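Local atomic coordinates of interleukin-1beta (Gallus gallus, PDB entry 2WRY), a protein that probably acts as a secreted inflammatory cytokine of the interleukin-1 family, signalling by binding the interleukin-1 receptor. Residues A[15-27]-A[32-44]. Sequence-based numbering, arbitrary orientation.
Sequences FDINQKCFVLESP and ALHLQGPSSSQKV
Lys20 lays its chain across the imidazole of His34. Its CG stands over one face of the ring, 3.6 Å from the centroid and 21° off the normal, a CH-pi contact. Beyond CG the lysine bends at chi3 and chi4. This turns NZ away from the ring to Asp16. Lys20 NZ makes a salt bridge to Asp16 OD2 at 2.7 Å, on the syn lone pair of that oxygen. On the way, Lys20 CE passes Ala32 CB. The other carboxylate oxygen, Asp16 OD1, accepts the backbone N-H groups of Asn18 and Lys20 from opposite faces of its plane; the bond from Asn18 makes an Asx turn. An alanine in place of Lys20 would probably leave the carboxylate of Asp16 without its charge partner and take the methylene packing off the face of the His34 ring.

Cys21 and Leu33 form an antiparallel hydrogen-bonded pair, with Cys21 N to Leu33 O 2.8 Å and Leu33 N to Cys21 O 2.9 Å. Cys21 SG, held between its backbone N and carbonyl carbon (chi1 60°), rests on Leu35 CB at 3.5 Å. Val23 meets Leu33 at about a right angle, and its CG1 is packed tightly on Leu33 CD1 at 3.4 Å. Phe22 points to the other face of the sheet, where Ala32 CB lies at the edge of its ring. Phe22 O accepts a nearly straight bond from Val44 N at 2.8 Å, and Val44 CB packs on Phe22 CB. One water links Gln19 O to Leu35 N, and another links Leu24 N to Gln42 O.

The contact pairs strands 21-26 and 29-33 of a hairpin, and sets the Asp16-Gln19 turn and the loop after the hairpin against it, in this beta-trefoil cytokine domain. Strand 141-142 flanks strand 29-33 on its other side. Thr135 OG1 hydrogen-bonds Asp16 OD2, and Ser136 O accepts from Lys20 NZ.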
loop_
_atom_site.group_PDB
_atom_site.type_symbol
_atom_site.label_atom_id
_atom_site.label_comp_id
_atom_site.label_asym_id
_atom_site.label_seq_id
_atom_site.Cartn_x
_atom_site.Cartn_y
_atom_site.Cartn_z
ATOM N N PHE A 15 8.664 -6.318 0.227
ATOM C CA PHE A 15 9.564 -5.989 1.320
ATOM C C PHE A 15 9.920 -4.521 1.145
ATOM O O PHE A 15 9.976 -4.040 0.022
ATOM C CB PHE A 15 10.866 -6.793 1.204
ATOM C CG PHE A 15 10.709 -8.245 1.513
ATOM C CD1 PHE A 15 10.905 -8.713 2.810
ATOM C CD2 PHE A 15 10.347 -9.143 0.510
ATOM C CE1 PHE A 15 10.763 -10.079 3.118
ATOM C CE2 PHE A 15 10.180 -10.504 0.813
ATOM C CZ PHE A 15 10.392 -10.962 2.112
ATOM N N ASP A 16 10.188 -3.821 2.237
ATOM C CA ASP A 16 10.770 -2.487 2.090
ATOM C C ASP A 16 12.256 -2.597 1.792
ATOM O O ASP A 16 12.804 -3.709 1.775
ATOM C CB ASP A 16 10.410 -1.550 3.253
ATOM C CG ASP A 16 11.160 -1.833 4.540
ATOM O OD1 ASP A 16 12.197 -2.564 4.562
ATOM O OD2 ASP A 16 10.685 -1.299 5.587
ATOM N N ILE A 17 12.904 -1.455 1.553
ATOM C CA ILE A 17 14.314 -1.432 1.135
ATOM C C ILE A 17 15.309 -1.885 2.214
ATOM O O ILE A 17 16.517 -2.105 1.921
ATOM C CB ILE A 17 14.693 0.017 0.603
ATOM C CG1 ILE A 17 15.673 -0.118 -0.540
ATOM C CG2 ILE A 17 15.159 0.983 1.731
ATOM C CD1 ILE A 17 15.015 -0.699 -1.763
ATOM N N ASN A 18 14.832 -2.037 3.445
ATOM C CA ASN A 18 15.646 -2.565 4.517
ATOM C C ASN A 18 15.230 -3.988 4.867
ATOM O O ASN A 18 15.576 -4.495 5.935
ATOM C CB ASN A 18 15.551 -1.673 5.746
ATOM C CG ASN A 18 16.678 -1.936 6.724
ATOM O OD1 ASN A 18 17.879 -1.883 6.357
ATOM N ND2 ASN A 18 16.321 -2.196 7.967
ATOM N N GLN A 19 14.473 -4.608 3.958
ATOM C CA GLN A 19 14.062 -6.025 4.039
ATOM C C GLN A 19 13.063 -6.323 5.147
ATOM O O GLN A 19 12.938 -7.482 5.573
ATOM C CB GLN A 19 15.273 -6.985 4.106
ATOM C CG GLN A 19 16.385 -6.667 3.062
ATOM C CD GLN A 19 17.534 -5.865 3.674
ATOM O OE1 GLN A 19 18.061 -6.227 4.726
ATOM N NE2 GLN A 19 17.909 -4.773 3.028
ATOM N N LYS A 20 12.315 -5.295 5.589
ATOM C CA LYS A 20 11.166 -5.555 6.451
ATOM C C LYS A 20 9.966 -6.013 5.599
ATOM O O LYS A 20 9.757 -5.530 4.481
ATOM C CB LYS A 20 10.798 -4.317 7.279
ATOM C CG LYS A 20 11.937 -3.865 8.155
ATOM C CD LYS A 20 11.503 -2.982 9.335
ATOM C CE LYS A 20 10.772 -1.697 8.888
ATOM N NZ LYS A 20 11.666 -0.789 8.088
ATOM N N CYS A 21 9.201 -6.980 6.104
ATOM C CA CYS A 21 7.947 -7.343 5.444
ATOM C C CYS A 21 6.793 -6.841 6.277
ATOM O O CYS A 21 6.990 -6.352 7.393
ATOM C CB CYS A 21 7.816 -8.848 5.268
ATOM S SG CYS A 21 7.840 -9.758 6.786
ATOM N N PHE A 22 5.595 -6.991 5.716
ATOM C CA PHE A 22 4.353 -6.590 6.405
ATOM C C PHE A 22 3.737 -7.800 7.127
ATOM O O PHE A 22 3.718 -8.929 6.597
ATOM C CB PHE A 22 3.314 -6.072 5.409
ATOM C CG PHE A 22 3.677 -4.791 4.695
ATOM C CD1 PHE A 22 4.757 -3.995 5.091
ATOM C CD2 PHE A 22 2.911 -4.395 3.605
ATOM C CE1 PHE A 22 5.048 -2.804 4.383
ATOM C CE2 PHE A 22 3.171 -3.210 2.911
ATOM C CZ PHE A 22 4.251 -2.413 3.300
ATOM N N VAL A 23 3.237 -7.560 8.331
ATOM C CA VAL A 23 2.328 -8.519 8.983
ATOM C C VAL A 23 1.075 -7.792 9.427
ATOM O O VAL A 23 1.132 -6.589 9.690
ATOM C CB VAL A 23 2.967 -9.318 10.178
ATOM C CG1 VAL A 23 4.241 -10.050 9.741
ATOM C CG2 VAL A 23 3.187 -8.446 11.424
ATOM N N LEU A 24 -0.043 -8.518 9.531
ATOM C CA LEU A 24 -1.291 -7.914 10.000
ATOM C C LEU A 24 -1.354 -8.038 11.518
ATOM O O LEU A 24 -1.664 -9.105 12.056
ATOM C CB LEU A 24 -2.505 -8.547 9.294
ATOM C CG LEU A 24 -3.836 -7.844 9.516
ATOM C CD1 LEU A 24 -3.799 -6.435 8.926
ATOM C CD2 LEU A 24 -4.984 -8.643 8.908
ATOM N N GLU A 25 -0.986 -6.962 12.205
ATOM C CA GLU A 25 -0.893 -6.981 13.657
ATOM C C GLU A 25 -2.265 -7.174 14.281
ATOM O O GLU A 25 -2.429 -7.927 15.263
ATOM C CB GLU A 25 -0.262 -5.687 14.168
ATOM C CG GLU A 25 -0.199 -5.615 15.686
ATOM C CD GLU A 25 0.467 -4.360 16.187
ATOM O OE1 GLU A 25 -0.141 -3.266 16.067
ATOM O OE2 GLU A 25 1.598 -4.472 16.712
ATOM N N SER A 26 -3.234 -6.467 13.716
ATOM C CA SER A 26 -4.625 -6.523 14.144
ATOM C C SER A 26 -5.461 -6.313 12.895
ATOM O O SER A 26 -4.945 -5.890 11.851
ATOM C CB SER A 26 -4.903 -5.435 15.181
ATOM O OG SER A 26 -4.823 -4.156 14.574
ATOM N N PRO A 27 -6.759 -6.632 12.954
ATOM C CA PRO A 27 -7.521 -6.455 11.733
ATOM C C PRO A 27 -7.469 -5.071 11.068
ATOM O O PRO A 27 -7.805 -4.966 9.897
ATOM C CB PRO A 27 -8.948 -6.837 12.157
ATOM C CG PRO A 27 -8.720 -7.782 13.276
ATOM C CD PRO A 27 -7.563 -7.237 14.026
ATOM N N ALA A 32 5.444 -3.404 10.095
ATOM C CA ALA A 32 6.589 -3.901 9.329
ATOM C C ALA A 32 7.679 -4.418 10.245
ATOM O O ALA A 32 8.059 -3.776 11.213
ATOM C CB ALA A 32 7.121 -2.824 8.398
ATOM N N LEU A 33 8.192 -5.603 9.941
ATOM C CA LEU A 33 9.240 -6.186 10.780
ATOM C C LEU A 33 10.194 -7.034 9.965
ATOM O O LEU A 33 9.914 -7.353 8.816
ATOM C CB LEU A 33 8.663 -6.983 11.956
ATOM C CG LEU A 33 7.272 -7.642 11.898
ATOM C CD1 LEU A 33 7.096 -8.452 10.661
ATOM C CD2 LEU A 33 7.041 -8.488 13.153
ATOM N N HIS A 34 11.340 -7.357 10.561
ATOM C CA HIS A 34 12.211 -8.373 9.995
ATOM C C HIS A 34 11.653 -9.681 10.548
ATOM O O HIS A 34 11.801 -9.984 11.727
ATOM C CB HIS A 34 13.660 -8.133 10.429
ATOM C CG HIS A 34 14.198 -6.807 10.010
ATOM N ND1 HIS A 34 14.532 -6.517 8.704
ATOM C CD2 HIS A 34 14.461 -5.689 10.726
ATOM C CE1 HIS A 34 14.976 -5.275 8.637
ATOM N NE2 HIS A 34 14.922 -4.745 9.846
ATOM N N LEU A 35 10.934 -10.413 9.711
ATOM C CA LEU A 35 10.213 -11.577 10.180
ATOM C C LEU A 35 11.182 -12.730 10.157
ATOM O O LEU A 35 11.770 -13.015 9.110
ATOM C CB LEU A 35 9.018 -11.888 9.273
ATOM C CG LEU A 35 7.667 -12.328 9.869
ATOM C CD1 LEU A 35 6.951 -13.235 8.885
ATOM C CD2 LEU A 35 7.770 -13.011 11.242
ATOM N N GLN A 36 11.366 -13.372 11.312
ATOM C CA GLN A 36 12.245 -14.546 11.399
ATOM C C GLN A 36 12.176 -15.404 12.671
ATOM O O GLN A 36 11.165 -15.412 13.390
ATOM C CB GLN A 36 13.706 -14.184 11.078
ATOM C CG GLN A 36 14.197 -14.874 9.808
ATOM C CD GLN A 36 13.772 -16.342 9.768
ATOM O OE1 GLN A 36 13.872 -17.048 10.775
ATOM N NE2 GLN A 36 13.285 -16.805 8.608
ATOM N N GLY A 37 13.265 -16.143 12.906
ATOM C CA GLY A 37 13.425 -17.036 14.055
ATOM C C GLY A 37 12.302 -18.047 14.225
ATOM O O GLY A 37 12.069 -18.907 13.363
ATOM N N PRO A 38 11.579 -17.910 15.332
ATOM C CA PRO A 38 10.662 -18.942 15.777
ATOM C C PRO A 38 9.283 -18.381 16.142
ATOM O O PRO A 38 9.005 -18.145 17.325
ATOM C CB PRO A 38 11.277 -19.641 16.963
ATOM N N SER A 39 8.422 -18.171 15.137
ATOM C CA SER A 39 7.089 -17.593 15.382
ATOM C C SER A 39 5.985 -17.883 14.348
ATOM O O SER A 39 6.250 -18.301 13.220
ATOM C CB SER A 39 7.188 -16.086 15.630
ATOM O OG SER A 39 6.078 -15.649 16.399
ATOM N N SER A 40 4.745 -17.623 14.769
ATOM C CA SER A 40 3.529 -17.951 14.014
ATOM C C SER A 40 3.006 -16.801 13.135
ATOM O O SER A 40 1.981 -16.954 12.465
ATOM C CB SER A 40 2.425 -18.419 14.977
ATOM O OG SER A 40 2.033 -17.389 15.886
ATOM N N SER A 41 3.695 -15.660 13.168
ATOM C CA SER A 41 3.344 -14.475 12.362
ATOM C C SER A 41 3.459 -14.766 10.880
ATOM O O SER A 41 4.459 -15.319 10.427
ATOM C CB SER A 41 4.240 -13.289 12.721
ATOM O OG SER A 41 4.046 -12.936 14.066
ATOM N N GLN A 42 2.415 -14.407 10.136
ATOM C CA GLN A 42 2.313 -14.771 8.737
ATOM C C GLN A 42 2.511 -13.540 7.855
ATOM O O GLN A 42 1.777 -12.545 7.973
ATOM C CB GLN A 42 0.974 -15.461 8.451
ATOM C CG GLN A 42 0.895 -16.807 9.165
ATOM C CD GLN A 42 -0.470 -17.478 9.111
ATOM O OE1 GLN A 42 -1.376 -17.041 8.407
ATOM N NE2 GLN A 42 -0.606 -18.579 9.852
ATOM N N LYS A 43 3.510 -13.627 6.985
ATOM C CA LYS A 43 3.845 -12.535 6.070
ATOM C C LYS A 43 2.679 -12.196 5.147
ATOM O O LYS A 43 2.033 -13.080 4.579
ATOM C CB LYS A 43 5.084 -12.957 5.257
ATOM C CG LYS A 43 5.490 -12.038 4.170
ATOM C CD LYS A 43 6.869 -12.430 3.668
ATOM C CE LYS A 43 6.799 -13.593 2.717
ATOM N NZ LYS A 43 8.054 -13.618 1.939
ATOM N N VAL A 44 2.423 -10.901 5.006
ATOM C CA VAL A 44 1.387 -10.409 4.136
ATOM C C VAL A 44 1.862 -10.362 2.679
ATOM O O VAL A 44 2.966 -9.894 2.409
ATOM C CB VAL A 44 0.909 -9.022 4.641
ATOM C CG1 VAL A 44 0.190 -8.249 3.543
ATOM C CG2 VAL A 44 0.054 -9.200 5.901
HETATM O O HOH W 1 11.405 -9.608 6.768
HETATM O O HOH W 2 5.171 -8.374 3.324
HETATM O O HOH W 3 -0.134 -11.328 9.284
#